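Local coordinates for protein 4-methyl-5(B-hydroxyethyl)-thiazole monophosphate biosynthesis enzyme (Vibrio cholerae O1 biovar El Tor, PDB 3OT1) that is of unestablished function but belongs to the DJ-1/PfpI family and may act in thiazole monophosphate biosynthesis, at residues L93-D98 with V117-K123. Residues are numbered along the deposited sequence; the frame is centred on the assembly and turned at random.
Sequences LLALID and VFAKQQK
Lys123 reaches across to segment 93-98 of helix 91-102 and sets its ammonium group against the Asp98 carboxylate, NZ lying 2.7 Å from OD1 in a salt bridge. The nitrogen comes from the syn side, 20° out of the carboxylate plane, and a water accepting from NZ while donating to Asp98 OD2 closes a small ring. Lys123 CB and CG lie against Ile97 CG2, which rests 4.0 Å from CG; a bend at chi2 (-58°) and an extended end then take CE past Leu94 CB and NZ to Asp98. Deeper in, Val117 CG1 meets two methyls of the facing helix, Ile97 CD1 and Leu94 CD2, each 3.8 Å away. Ile97 CD1 also meets Phe118 at the ring edge, 3.9 Å from CE1. Leu94 runs almost perpendicular to Gln121, its CD1 lying against CG and the amide carbonyl (CD and OE1) of the glutamine. Ile97 also touches Leu75 and Phe118 touches Leu77, both on strand 74-77; the contact packs helix 91-102 against the end of helix 113-119 and the following turn, beside the central sheet of the DJ-1/PfpI fold. Direct pairing and the water bridge engage both carboxylate oxygens, which should favour a charged lysine and an ionised aspartate beside the apolar contacts of Ile97, Leu94 and Val117.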
# COMPACT_ATOMS: atom_id res chain seq x y z
N LEU A 93 19.57 3.16 -13.78
CA LEU A 93 18.38 3.89 -13.37
C LEU A 93 18.48 5.34 -13.84
O LEU A 93 17.52 5.90 -14.37
CB LEU A 93 18.20 3.79 -11.84
CG LEU A 93 16.92 4.31 -11.16
CD1 LEU A 93 16.89 5.82 -11.13
CD2 LEU A 93 15.64 3.77 -11.83
N LEU A 94 19.62 5.96 -13.58
CA LEU A 94 19.80 7.34 -13.98
C LEU A 94 19.67 7.52 -15.50
O LEU A 94 19.06 8.48 -15.96
CB LEU A 94 21.14 7.88 -13.49
CG LEU A 94 21.31 7.91 -11.96
CD1 LEU A 94 22.73 8.39 -11.61
CD2 LEU A 94 20.28 8.78 -11.26
N ALA A 95 20.22 6.57 -16.26
CA ALA A 95 20.07 6.58 -17.70
C ALA A 95 18.61 6.44 -18.14
O ALA A 95 18.21 7.05 -19.13
CB ALA A 95 20.95 5.48 -18.33
N LEU A 96 17.82 5.62 -17.44
CA LEU A 96 16.42 5.47 -17.79
C LEU A 96 15.67 6.77 -17.55
O LEU A 96 14.78 7.10 -18.30
CB LEU A 96 15.76 4.34 -17.00
CG LEU A 96 16.07 2.97 -17.55
CD1 LEU A 96 15.72 1.92 -16.53
CD2 LEU A 96 15.32 2.68 -18.86
N ILE A 97 16.00 7.49 -16.48
CA ILE A 97 15.36 8.79 -16.27
C ILE A 97 15.61 9.69 -17.49
O ILE A 97 14.68 10.31 -18.01
CB ILE A 97 15.83 9.47 -14.98
CG1 ILE A 97 15.38 8.67 -13.75
CG2 ILE A 97 15.34 10.92 -14.93
CD1 ILE A 97 16.09 9.10 -12.48
N ASP A 98 16.85 9.74 -17.95
CA ASP A 98 17.20 10.53 -19.12
C ASP A 98 16.42 10.04 -20.36
O ASP A 98 15.88 10.84 -21.12
CB ASP A 98 18.68 10.41 -19.43
CG ASP A 98 19.60 10.95 -18.34
OD1 ASP A 98 19.16 11.72 -17.49
OD2 ASP A 98 20.80 10.56 -18.36
N VAL A 117 17.44 11.36 -5.53
CA VAL A 117 17.78 11.03 -6.90
C VAL A 117 17.80 12.30 -7.77
O VAL A 117 18.86 12.67 -8.29
CB VAL A 117 16.88 9.95 -7.51
CG1 VAL A 117 17.38 9.63 -8.94
CG2 VAL A 117 16.87 8.70 -6.62
N PHE A 118 16.67 12.97 -7.93
CA PHE A 118 16.63 14.06 -8.91
C PHE A 118 17.51 15.25 -8.49
O PHE A 118 18.34 15.72 -9.27
CB PHE A 118 15.21 14.58 -9.15
CG PHE A 118 14.21 13.55 -9.65
CD1 PHE A 118 14.59 12.36 -10.26
CD2 PHE A 118 12.85 13.84 -9.51
CE1 PHE A 118 13.61 11.47 -10.69
CE2 PHE A 118 11.91 12.96 -9.96
CZ PHE A 118 12.27 11.79 -10.54
N ALA A 119 17.32 15.73 -7.27
CA ALA A 119 18.06 16.89 -6.80
C ALA A 119 19.56 16.56 -6.75
O ALA A 119 20.37 17.37 -7.20
CB ALA A 119 17.52 17.40 -5.50
N LYS A 120 19.94 15.36 -6.31
CA LYS A 120 21.35 14.98 -6.18
C LYS A 120 22.08 14.65 -7.49
O LYS A 120 23.29 14.83 -7.59
CB LYS A 120 21.51 13.80 -5.20
CG LYS A 120 21.18 14.14 -3.76
CD LYS A 120 22.04 15.27 -3.24
N GLN A 121 21.36 14.18 -8.51
CA GLN A 121 21.96 13.74 -9.77
C GLN A 121 21.56 14.60 -10.96
O GLN A 121 21.69 14.19 -12.11
CB GLN A 121 21.64 12.26 -10.00
CG GLN A 121 22.28 11.32 -8.99
CD GLN A 121 23.80 11.33 -9.05
OE1 GLN A 121 24.40 11.60 -10.11
NE2 GLN A 121 24.42 11.05 -7.93
N GLN A 122 21.11 15.82 -10.67
CA GLN A 122 20.75 16.81 -11.69
C GLN A 122 19.77 16.27 -12.70
O GLN A 122 19.97 16.36 -13.90
CB GLN A 122 21.99 17.35 -12.43
CG GLN A 122 22.95 18.05 -11.55
CD GLN A 122 23.77 17.12 -10.70
OE1 GLN A 122 24.25 16.07 -11.17
NE2 GLN A 122 23.92 17.47 -9.44
N LYS A 123 18.68 15.69 -12.20
CA LYS A 123 17.56 15.33 -13.05
C LYS A 123 16.44 16.32 -12.81
O LYS A 123 16.22 16.75 -11.69
CB LYS A 123 17.07 13.91 -12.78
CG LYS A 123 18.15 12.84 -12.82
CD LYS A 123 18.89 12.76 -14.12
CE LYS A 123 19.86 11.63 -14.10
NZ LYS A 123 20.79 11.66 -15.28
O HOH W 1 22.53 9.45 -16.28